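Local structure of protein A52 (Vaccinia virus, 2VVW) at residues P7-Y12 with F22-E27; G42-E47 with N147-V152; D78-Y83 with G104-V109; Y83-K88 with I129-N134. The protein suppresses host innate immunity as a Bcl-2-like protein, associating with IRAK2 to inhibit NF-kappa-B signalling and with TRAF6 to activate p38 and induce cytokines such as IL-10. One frame throughout, in Å; residues are numbered along the deposited sequence.

Contact 1: residues P7-Y12 with F22-E27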
# COMPACT_ATOMS: atom_id res chain seq x y z
N PRO A 7 5.42 -12.64 1.32
CA PRO A 7 5.40 -12.09 2.68
C PRO A 7 5.18 -10.57 2.70
O PRO A 7 5.31 -9.90 1.67
CB PRO A 7 6.80 -12.41 3.22
CG PRO A 7 7.65 -12.46 1.99
CD PRO A 7 6.77 -13.07 0.93
N ASP A 8 4.86 -10.04 3.87
CA ASP A 8 4.85 -8.60 4.04
C ASP A 8 6.26 -8.17 4.39
O ASP A 8 6.93 -8.88 5.14
CB ASP A 8 3.91 -8.21 5.16
CG ASP A 8 3.75 -6.72 5.26
OD1 ASP A 8 2.97 -6.16 4.46
OD2 ASP A 8 4.44 -6.11 6.11
N TYR A 9 6.72 -7.03 3.87
CA TYR A 9 8.12 -6.62 4.04
C TYR A 9 8.39 -5.61 5.17
O TYR A 9 9.53 -5.37 5.50
CB TYR A 9 8.72 -6.17 2.69
CG TYR A 9 8.80 -7.34 1.73
CD1 TYR A 9 9.65 -8.42 1.99
CD2 TYR A 9 8.00 -7.40 0.59
CE1 TYR A 9 9.71 -9.53 1.14
CE2 TYR A 9 8.05 -8.51 -0.27
CZ TYR A 9 8.92 -9.57 0.00
OH TYR A 9 8.97 -10.67 -0.83
N LEU A 10 7.35 -5.09 5.80
CA LEU A 10 7.55 -4.05 6.82
C LEU A 10 8.50 -4.48 7.94
O LEU A 10 9.43 -3.75 8.28
CB LEU A 10 6.22 -3.64 7.43
CG LEU A 10 6.22 -2.48 8.43
CD1 LEU A 10 6.98 -1.27 7.91
CD2 LEU A 10 4.79 -2.14 8.77
N GLU A 11 8.27 -5.68 8.48
CA GLU A 11 9.09 -6.20 9.57
C GLU A 11 9.96 -7.41 9.15
O GLU A 11 10.46 -8.14 9.99
CB GLU A 11 8.19 -6.56 10.75
CG GLU A 11 7.46 -5.35 11.31
CD GLU A 11 6.43 -5.71 12.37
OE1 GLU A 11 6.02 -6.88 12.47
OE2 GLU A 11 6.02 -4.80 13.12
N TYR A 12 10.15 -7.59 7.85
CA TYR A 12 10.85 -8.73 7.31
C TYR A 12 12.36 -8.52 7.49
O TYR A 12 12.88 -7.44 7.22
CB TYR A 12 10.48 -8.85 5.84
CG TYR A 12 10.81 -10.13 5.11
CD1 TYR A 12 9.99 -11.25 5.22
CD2 TYR A 12 11.88 -10.20 4.24
CE1 TYR A 12 10.26 -12.42 4.50
CE2 TYR A 12 12.16 -11.37 3.50
CZ TYR A 12 11.34 -12.46 3.64
OH TYR A 12 11.62 -13.59 2.92
N PHE A 22 11.43 -5.46 -6.90
CA PHE A 22 10.45 -4.40 -7.16
C PHE A 22 9.29 -4.39 -6.15
O PHE A 22 8.86 -3.33 -5.70
CB PHE A 22 9.90 -4.44 -8.59
CG PHE A 22 9.16 -3.18 -8.96
CD1 PHE A 22 9.85 -2.02 -9.27
CD2 PHE A 22 7.77 -3.14 -8.93
CE1 PHE A 22 9.17 -0.84 -9.59
CE2 PHE A 22 7.08 -1.96 -9.25
CZ PHE A 22 7.77 -0.82 -9.56
N THR A 23 8.81 -5.57 -5.77
CA THR A 23 7.77 -5.67 -4.73
C THR A 23 8.24 -5.11 -3.40
O THR A 23 7.49 -4.43 -2.70
CB THR A 23 7.32 -7.09 -4.52
OG1 THR A 23 6.93 -7.64 -5.77
CG2 THR A 23 6.13 -7.14 -3.54
N ILE A 24 9.49 -5.41 -3.05
CA ILE A 24 10.08 -4.89 -1.83
C ILE A 24 10.08 -3.37 -1.84
O ILE A 24 9.70 -2.72 -0.84
CB ILE A 24 11.53 -5.44 -1.63
CG1 ILE A 24 11.50 -6.93 -1.25
CG2 ILE A 24 12.25 -4.67 -0.57
CD1 ILE A 24 12.87 -7.63 -1.35
N LEU A 25 10.50 -2.79 -2.96
CA LEU A 25 10.53 -1.35 -3.09
C LEU A 25 9.12 -0.73 -3.11
O LEU A 25 8.90 0.32 -2.52
CB LEU A 25 11.35 -0.90 -4.30
CG LEU A 25 12.86 -1.22 -4.29
CD1 LEU A 25 13.48 -0.89 -5.62
CD2 LEU A 25 13.54 -0.47 -3.19
N GLU A 26 8.16 -1.40 -3.75
CA GLU A 26 6.76 -0.95 -3.73
C GLU A 26 6.28 -0.81 -2.29
O GLU A 26 5.73 0.21 -1.93
CB GLU A 26 5.81 -1.90 -4.46
CG GLU A 26 5.86 -1.87 -5.97
CD GLU A 26 4.83 -2.83 -6.62
OE1 GLU A 26 4.03 -2.36 -7.47
OE2 GLU A 26 4.81 -4.03 -6.27
N GLU A 27 6.50 -1.85 -1.50
CA GLU A 27 6.04 -1.86 -0.11
C GLU A 27 6.82 -0.87 0.74
O GLU A 27 6.25 -0.25 1.64
CB GLU A 27 6.12 -3.28 0.48
CG GLU A 27 5.09 -4.22 -0.13
CD GLU A 27 4.72 -5.42 0.73
OE1 GLU A 27 5.21 -5.56 1.88
OE2 GLU A 27 3.92 -6.23 0.21
O HOH W 1 4.48 -8.70 -0.53

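Contact 2: residues G42-E47 with N147-V152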
# COMPACT_ATOMS: atom_id res chain seq x y z
N GLY A 42 11.81 -3.95 9.80
CA GLY A 42 12.71 -5.09 9.87
C GLY A 42 14.10 -4.72 9.38
O GLY A 42 14.37 -3.55 9.05
N ARG A 43 14.99 -5.71 9.35
CA ARG A 43 16.36 -5.48 8.89
C ARG A 43 16.40 -5.11 7.41
O ARG A 43 17.26 -4.34 6.98
CB ARG A 43 17.21 -6.72 9.15
CG ARG A 43 17.47 -6.95 10.62
CD ARG A 43 18.68 -7.82 10.87
NE ARG A 43 18.32 -9.19 11.18
CZ ARG A 43 17.82 -9.60 12.35
NH1 ARG A 43 17.58 -8.74 13.33
NH2 ARG A 43 17.53 -10.89 12.52
N LEU A 44 15.48 -5.64 6.63
CA LEU A 44 15.49 -5.35 5.20
C LEU A 44 15.24 -3.87 4.90
O LEU A 44 16.04 -3.22 4.25
CB LEU A 44 14.46 -6.22 4.47
CG LEU A 44 14.27 -5.91 2.99
CD1 LEU A 44 15.59 -6.02 2.24
CD2 LEU A 44 13.20 -6.85 2.39
N PHE A 45 14.11 -3.34 5.36
CA PHE A 45 13.81 -1.91 5.24
C PHE A 45 14.87 -1.05 5.93
O PHE A 45 15.21 0.01 5.42
CB PHE A 45 12.43 -1.58 5.84
CG PHE A 45 11.24 -1.90 4.93
CD1 PHE A 45 11.39 -2.67 3.79
CD2 PHE A 45 9.98 -1.45 5.26
CE1 PHE A 45 10.30 -2.96 3.00
CE2 PHE A 45 8.88 -1.72 4.46
CZ PHE A 45 9.04 -2.49 3.34
N ASN A 46 15.38 -1.49 7.07
CA ASN A 46 16.44 -0.72 7.75
C ASN A 46 17.72 -0.58 6.89
O ASN A 46 18.41 0.45 6.95
CB ASN A 46 16.75 -1.28 9.14
CG ASN A 46 15.76 -0.80 10.21
OD1 ASN A 46 15.13 0.26 10.08
ND2 ASN A 46 15.63 -1.57 11.28
N GLU A 47 18.03 -1.58 6.06
CA GLU A 47 19.14 -1.45 5.11
C GLU A 47 18.82 -0.48 3.98
O GLU A 47 19.67 0.33 3.58
CB GLU A 47 19.54 -2.81 4.51
CG GLU A 47 20.25 -3.72 5.47
CD GLU A 47 21.53 -3.10 6.04
OE1 GLU A 47 22.31 -2.53 5.25
OE2 GLU A 47 21.74 -3.18 7.27
N ASN A 147 24.22 -9.14 0.80
CA ASN A 147 25.55 -9.07 1.42
C ASN A 147 25.53 -8.29 2.72
O ASN A 147 26.12 -8.71 3.71
CB ASN A 147 26.57 -8.40 0.49
CG ASN A 147 26.98 -9.28 -0.66
OD1 ASN A 147 26.99 -10.51 -0.55
ND2 ASN A 147 27.31 -8.66 -1.79
N ARG A 148 24.88 -7.13 2.70
CA ARG A 148 24.86 -6.25 3.86
C ARG A 148 24.10 -6.88 5.02
O ARG A 148 24.47 -6.69 6.19
CB ARG A 148 24.25 -4.90 3.50
CG ARG A 148 25.19 -4.06 2.63
CD ARG A 148 24.62 -2.70 2.28
NE ARG A 148 25.51 -1.97 1.37
CZ ARG A 148 25.29 -0.74 0.90
NH1 ARG A 148 24.22 -0.05 1.25
NH2 ARG A 148 26.16 -0.20 0.06
N LEU A 149 23.06 -7.65 4.71
CA LEU A 149 22.28 -8.36 5.73
C LEU A 149 23.10 -9.47 6.39
O LEU A 149 23.02 -9.67 7.61
CB LEU A 149 20.98 -8.90 5.14
CG LEU A 149 19.97 -7.79 4.83
CD1 LEU A 149 18.85 -8.26 3.92
CD2 LEU A 149 19.40 -7.22 6.13
N VAL A 150 23.90 -10.19 5.60
CA VAL A 150 24.82 -11.20 6.13
C VAL A 150 25.78 -10.59 7.16
O VAL A 150 25.97 -11.15 8.24
CB VAL A 150 25.62 -11.91 4.99
CG1 VAL A 150 26.82 -12.66 5.56
CG2 VAL A 150 24.71 -12.84 4.21
N TYR A 151 26.35 -9.44 6.83
CA TYR A 151 27.23 -8.71 7.75
C TYR A 151 26.50 -8.33 9.05
O TYR A 151 27.09 -8.40 10.13
CB TYR A 151 27.82 -7.46 7.09
N VAL A 152 25.23 -7.96 8.94
CA VAL A 152 24.41 -7.63 10.12
C VAL A 152 24.17 -8.87 11.00
O VAL A 152 24.17 -8.76 12.23
CB VAL A 152 23.07 -6.97 9.70
CG1 VAL A 152 22.16 -6.76 10.91
CG2 VAL A 152 23.33 -5.66 8.98
O HOH W 2 22.11 -0.76 3.21

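Contact 3: residues D78-Y83 with G104-V109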
# COMPACT_ATOMS: atom_id res chain seq x y z
N ASP A 78 5.27 15.94 -10.99
CA ASP A 78 5.80 16.05 -12.35
C ASP A 78 7.20 16.67 -12.40
O ASP A 78 8.03 16.27 -13.23
CB ASP A 78 4.84 16.87 -13.20
CG ASP A 78 3.55 16.13 -13.50
OD1 ASP A 78 3.58 14.88 -13.60
OD2 ASP A 78 2.52 16.81 -13.65
N ASN A 79 7.44 17.67 -11.56
CA ASN A 79 8.79 18.26 -11.39
C ASN A 79 9.82 17.22 -10.90
O ASN A 79 10.97 17.19 -11.35
CB ASN A 79 8.76 19.44 -10.39
CG ASN A 79 7.98 20.63 -10.91
OD1 ASN A 79 7.61 20.69 -12.09
ND2 ASN A 79 7.72 21.59 -10.03
N PHE A 80 9.40 16.36 -9.97
CA PHE A 80 10.25 15.27 -9.52
C PHE A 80 10.61 14.31 -10.65
O PHE A 80 11.77 13.93 -10.81
CB PHE A 80 9.55 14.51 -8.41
CG PHE A 80 10.30 13.29 -7.94
CD1 PHE A 80 11.52 13.41 -7.33
CD2 PHE A 80 9.76 12.02 -8.11
CE1 PHE A 80 12.21 12.27 -6.88
CE2 PHE A 80 10.44 10.90 -7.68
CZ PHE A 80 11.66 11.03 -7.06
N ILE A 81 9.62 13.90 -11.44
CA ILE A 81 9.86 12.99 -12.56
C ILE A 81 10.80 13.65 -13.60
O ILE A 81 11.72 13.00 -14.13
CB ILE A 81 8.52 12.53 -13.20
CG1 ILE A 81 7.71 11.64 -12.22
CG2 ILE A 81 8.74 11.78 -14.52
CD1 ILE A 81 8.38 10.29 -11.85
N ASP A 82 10.56 14.94 -13.89
CA ASP A 82 11.41 15.68 -14.82
C ASP A 82 12.87 15.62 -14.33
O ASP A 82 13.78 15.35 -15.10
CB ASP A 82 10.90 17.12 -14.99
CG ASP A 82 11.79 17.97 -15.90
OD1 ASP A 82 12.81 18.46 -15.40
OD2 ASP A 82 11.45 18.17 -17.09
N TYR A 83 13.04 15.84 -13.02
CA TYR A 83 14.36 15.80 -12.37
C TYR A 83 15.09 14.45 -12.48
O TYR A 83 16.30 14.40 -12.73
CB TYR A 83 14.20 16.21 -10.90
CG TYR A 83 15.47 16.12 -10.09
CD1 TYR A 83 16.41 17.14 -10.12
CD2 TYR A 83 15.72 15.01 -9.26
CE1 TYR A 83 17.60 17.06 -9.37
CE2 TYR A 83 16.90 14.93 -8.52
CZ TYR A 83 17.83 15.95 -8.58
OH TYR A 83 19.00 15.88 -7.84
N GLY A 104 17.24 6.15 -2.43
CA GLY A 104 17.28 7.02 -1.25
C GLY A 104 16.65 8.39 -1.48
O GLY A 104 16.08 8.96 -0.57
N LEU A 105 16.78 8.90 -2.71
CA LEU A 105 16.22 10.19 -3.10
C LEU A 105 14.70 10.11 -3.09
O LEU A 105 14.03 10.98 -2.55
CB LEU A 105 16.73 10.58 -4.49
CG LEU A 105 16.17 11.86 -5.12
CD1 LEU A 105 16.80 13.09 -4.49
CD2 LEU A 105 16.40 11.83 -6.64
N CYS A 106 14.16 9.07 -3.72
CA CYS A 106 12.71 8.81 -3.71
C CYS A 106 12.18 8.80 -2.28
O CYS A 106 11.14 9.39 -1.99
CB CYS A 106 12.43 7.46 -4.37
SG CYS A 106 12.66 7.55 -6.13
N ALA A 107 12.91 8.11 -1.41
CA ALA A 107 12.56 7.98 0.00
C ALA A 107 12.49 9.31 0.72
O ALA A 107 11.57 9.57 1.53
CB ALA A 107 13.55 7.09 0.70
N CYS A 108 13.51 10.13 0.50
CA CYS A 108 13.55 11.46 1.12
C CYS A 108 12.44 12.36 0.56
O CYS A 108 11.89 13.16 1.27
CB CYS A 108 14.93 12.09 0.93
SG CYS A 108 16.25 11.25 1.88
N VAL A 109 12.12 12.20 -0.72
CA VAL A 109 11.03 12.96 -1.35
C VAL A 109 9.67 12.51 -0.81
O VAL A 109 8.82 13.34 -0.49
CB VAL A 109 11.09 12.85 -2.90
CG1 VAL A 109 9.83 13.41 -3.56
CG2 VAL A 109 12.35 13.55 -3.43

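Contact 4: residues Y83-K88 with I129-N134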
# COMPACT_ATOMS: atom_id res chain seq x y z
N TYR A 83 13.04 15.84 -13.02
CA TYR A 83 14.36 15.80 -12.37
C TYR A 83 15.09 14.45 -12.48
O TYR A 83 16.30 14.40 -12.73
CB TYR A 83 14.20 16.21 -10.90
CG TYR A 83 15.47 16.12 -10.09
CD1 TYR A 83 16.41 17.14 -10.12
CD2 TYR A 83 15.72 15.01 -9.26
CE1 TYR A 83 17.60 17.06 -9.37
CE2 TYR A 83 16.90 14.93 -8.52
CZ TYR A 83 17.83 15.95 -8.58
OH TYR A 83 19.00 15.88 -7.84
N ILE A 84 14.34 13.37 -12.28
CA ILE A 84 14.84 12.02 -12.46
C ILE A 84 15.34 11.82 -13.89
O ILE A 84 16.40 11.24 -14.11
CB ILE A 84 13.74 10.97 -12.12
CG1 ILE A 84 13.41 10.98 -10.62
CG2 ILE A 84 14.14 9.57 -12.59
CD1 ILE A 84 14.61 10.96 -9.68
N LYS A 85 14.59 12.30 -14.86
CA LYS A 85 15.03 12.26 -16.27
C LYS A 85 16.31 13.07 -16.52
O LYS A 85 17.20 12.64 -17.26
CB LYS A 85 13.89 12.71 -17.21
CG LYS A 85 12.75 11.65 -17.33
CD LYS A 85 11.48 12.23 -17.95
CE LYS A 85 10.46 11.13 -18.30
NZ LYS A 85 9.22 11.69 -18.94
N VAL A 86 16.40 14.25 -15.91
CA VAL A 86 17.63 15.04 -15.93
C VAL A 86 18.83 14.22 -15.44
O VAL A 86 19.85 14.12 -16.14
CB VAL A 86 17.48 16.34 -15.09
CG1 VAL A 86 18.84 17.05 -14.90
CG2 VAL A 86 16.47 17.28 -15.76
N GLN A 87 18.72 13.63 -14.25
CA GLN A 87 19.84 12.89 -13.65
C GLN A 87 20.26 11.75 -14.54
O GLN A 87 21.45 11.55 -14.79
CB GLN A 87 19.50 12.34 -12.26
CG GLN A 87 19.07 13.33 -11.24
CD GLN A 87 19.87 14.59 -11.23
OE1 GLN A 87 19.32 15.68 -11.37
NE2 GLN A 87 21.17 14.46 -11.07
N LYS A 88 19.29 11.03 -15.07
CA LYS A 88 19.60 9.92 -15.96
C LYS A 88 20.33 10.42 -17.22
O LYS A 88 21.27 9.77 -17.70
CB LYS A 88 18.34 9.12 -16.31
CG LYS A 88 18.63 7.69 -16.71
CD LYS A 88 17.37 6.95 -17.13
CE LYS A 88 17.72 5.61 -17.80
NZ LYS A 88 17.90 5.75 -19.28
N ILE A 129 11.38 4.85 -10.28
CA ILE A 129 12.20 3.62 -10.22
C ILE A 129 12.16 2.89 -11.54
O ILE A 129 13.19 2.47 -12.06
CB ILE A 129 11.73 2.63 -9.09
CG1 ILE A 129 12.00 3.21 -7.70
CG2 ILE A 129 12.39 1.26 -9.22
CD1 ILE A 129 13.42 3.52 -7.40
N LYS A 130 10.97 2.77 -12.12
CA LYS A 130 10.82 2.11 -13.42
C LYS A 130 11.55 2.85 -14.55
O LYS A 130 12.04 2.21 -15.49
CB LYS A 130 9.34 1.96 -13.77
CG LYS A 130 8.60 0.84 -13.01
CD LYS A 130 7.07 1.04 -13.11
CE LYS A 130 6.28 -0.23 -12.78
NZ LYS A 130 4.81 0.04 -12.51
N LEU A 131 11.63 4.18 -14.48
CA LEU A 131 12.36 4.98 -15.50
C LEU A 131 13.87 4.82 -15.36
O LEU A 131 14.60 4.88 -16.35
CB LEU A 131 12.06 6.49 -15.37
CG LEU A 131 10.79 7.09 -15.95
CD1 LEU A 131 10.70 8.55 -15.51
CD2 LEU A 131 10.76 6.97 -17.48
N PHE A 132 14.33 4.65 -14.13
CA PHE A 132 15.74 4.80 -13.80
C PHE A 132 16.48 3.47 -13.58
O PHE A 132 17.66 3.35 -13.95
CB PHE A 132 15.83 5.68 -12.55
CG PHE A 132 17.18 6.30 -12.32
CD1 PHE A 132 17.48 7.56 -12.82
CD2 PHE A 132 18.15 5.65 -11.57
CE1 PHE A 132 18.73 8.14 -12.59
CE2 PHE A 132 19.40 6.23 -11.33
CZ PHE A 132 19.69 7.47 -11.85
N ILE A 133 15.79 2.50 -12.99
CA ILE A 133 16.39 1.22 -12.56
C ILE A 133 15.79 0.04 -13.31
O ILE A 133 14.64 -0.33 -13.10
CB ILE A 133 16.18 1.01 -11.03
CG1 ILE A 133 16.46 2.30 -10.28
CG2 ILE A 133 17.08 -0.11 -10.52
CD1 ILE A 133 16.46 2.16 -8.77
N ASN A 134 16.57 -0.54 -14.22
CA ASN A 134 16.13 -1.72 -14.95
C ASN A 134 16.31 -2.99 -14.12
O ASN A 134 16.87 -2.94 -13.03
CB ASN A 134 16.83 -1.83 -16.32
CG ASN A 134 18.35 -2.07 -16.22
OD1 ASN A 134 18.86 -2.57 -15.21
ND2 ASN A 134 19.06 -1.74 -17.29
O HOH W 3 14.72 6.39 -18.81

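Contact 1: residues P7-Y12 with F22-E27
The ring of Tyr9 lies over Ile24, whose CG1 sits 3.7 Å from the ring centroid and only 3° off its normal, a CH-pi contact centred on one face. This joins the N-terminal loop to helix 21-35 of the Bcl-2-like fold. At the ring edge Thr23 CG2 comes within 4.0 Å of Tyr9 CE2. Pro7 O lies over the opposite face, offset toward the rim, and a hydrogen bond to Asp19 anchors the hydroxyl. Glu27 supplies the polar half. Its chain is extended beyond CG, and OE1 accepts the backbone N-H of Tyr9 at 2.9 Å with an N-H...O angle of 161°, nearly along the C-O axis. Asp8 turns its CG anti to the backbone N (chi1 -174°), which lets OD2 accept from Leu10 N at 3.1 Å in an Asx turn that overlaps the type I turn Tyr9 to Tyr12. That same carboxylate brings OD1 to 3.5 Å from Glu27 OE1, an acceptor pair of like charge. The closeness is probably eased by Lys123 of the second subunit, which forms salt bridges with both acids; Tyr31 OH also bonds to Asp8 OD1. A water closes the loop side, donating to Pro7 O and to Glu27 OE2 at 2.6 Å each.

Contact 2: residues G42-E47 with N147-V152
Leu149 and Glu47 meet through their aliphatic parts: Leu149 CD2 rests 3.7 Å from Glu47 CG, the two side chains sliding past each other in opposite directions. The same methyl lies against the backbone oxygen and CB of Arg43, so that it touches Arg43 and Glu47, one helical turn apart. The other branch, Leu149 CD1, reaches Leu44 CD1 at 4.3 Å. A bend at chi2 (-58°) folds the Glu47 chain so that its carboxylate lies along helix 135-153, with OE1 3.5 Å from Arg148 CB and OE2 beside Val152 CG2. Arg43 CD packs on Val152 CG1 at 3.6 Å at the solvent-exposed side of the contact, where Val152 is poorly ordered.

No direct hydrogen bond crosses the contact. Glu47 OE1 stays 5.1 Å from Arg148 NE, and the carboxylate and guanidinium planes are 78° apart. A water joins the two side chains instead: it donates to Glu47 O and to Glu47 OE1 and accepts from Arg148 NH1 at 3.0 Å, lying in the guanidinium plane at its edge. Lys50 forms a salt bridge with Glu47 OE2, so both carboxylate oxygens have polar partners. Farther out, Asp13 OD1 accepts from Arg43 N at the helix start. The two helical segments run at 117° with axes 10.4 Å apart; Leu44 also touches Ile24 of helix 21-35, and Leu149 touches Leu15 in the loop before that helix.

Contact 3: residues D78-Y83 with G104-V109
Two neighbouring helices of the Bcl-2-like bundle, 76-90 and 96-115, pack here in nearly antiparallel fashion, their segments running at 165° with axes 12.5 Å apart. That wide spacing is bridged by aromatic side chains of the first helix, Phe80 and Tyr83, which reach across to smaller ones of the second. Phe80 has CG anti to the backbone N (chi1 175°), a torsion that carries the ring out toward helix 96-115. Both Val109 methyls lie on one side of the ring plane: CG1 sits over the face, 4.3 Å from the centroid and offset toward the rim in a CH-pi contact, while CG2 lies out beyond the CE1 edge, 3.7 Å from Phe80 CE1. The far corner of the ring meets sulfur. Cys106 SG is 3.7 Å from Phe80 CZ and lies in the ring plane, 89° off the normal, an edge-on sulfur-aromatic contact. Leu105 CD2 touches both aromatic residues, reaching Phe80 CE1 at 4.2 Å by an oblique approach.

The interface is apolar and buried, with no hydrogen bond between the segments. Other helices enclose it: Phe80 also touches Ala128 of helix 123-132, Cys106 touches Phe29 of helix 21-35, and Leu65 of helix 62-68 packs on both Tyr83 and Leu105. Tyr83 presents an edge, not a face, to helix 96-115, and its CE2 meets Leu105 CD2 in the ring plane at 3.7 Å.

Contact 4: residues Y83-K88 with I129-N134
Lys88 runs along Phe132 from CB outward, the two side chains passing in opposite directions. Its CB stands 3.9 Å from both Phe132 CE1 and CD1, and CG, placed anti to the backbone N (chi1 -156°), stays beside the same two ring carbons at 4.1 Å. CD and CE then leave the ring for the backbone oxygen of Leu131, each 3.5 Å from it. A turn at chi4 (-89°) sets NZ near a water that donates to Leu131 O; the bond from NZ to this water is weak. Lys88 is modelled in two conformers, and this describes one of them.

The contact joins helix 76-90 to the C-terminal end of helix 123-132 in the Bcl-2-like fold, where Ile129 O accepts from both Phe132 N and Ile133 N as the helix finishes. Phe132 projects from this end between the helices and also touches Ile91 and Leu94 in the loop after helix 76-90. Lys88 N lies at the ring edge, whereas Ile84 CG2 approaches Phe132 CD1 obliquely at 3.9 Å. On the exposed side the extended Lys85 chain crosses Leu131 obliquely, its CE 3.8 Å from Leu131 CD1.

From the N terminus, contact 1 closes a short loop by folding residues 7-12 back on helix 21-35. Contact 2 opens next, at 42-47, and closes only at 147-152, bringing the last helix to the start of helix 43-49 and enclosing contacts 3 and 4 along the chain. Those two cross: their segments alternate, sharing Tyr83 and helix 76-90, which they tie to the consecutive helices 96-115 and 123-132. Their centres are 9 Å apart, with Leu105 packed on Ile84. Contacts 1 and 2 adjoin through probable backbone hydrogen bonds of Leu10 with Gly42 and Tyr12 with Leu44. Contacts 1 and 4 lie on opposite sides of the chain's centre, yet their segments touch where Phe22 packs on Ile129 and Lys130.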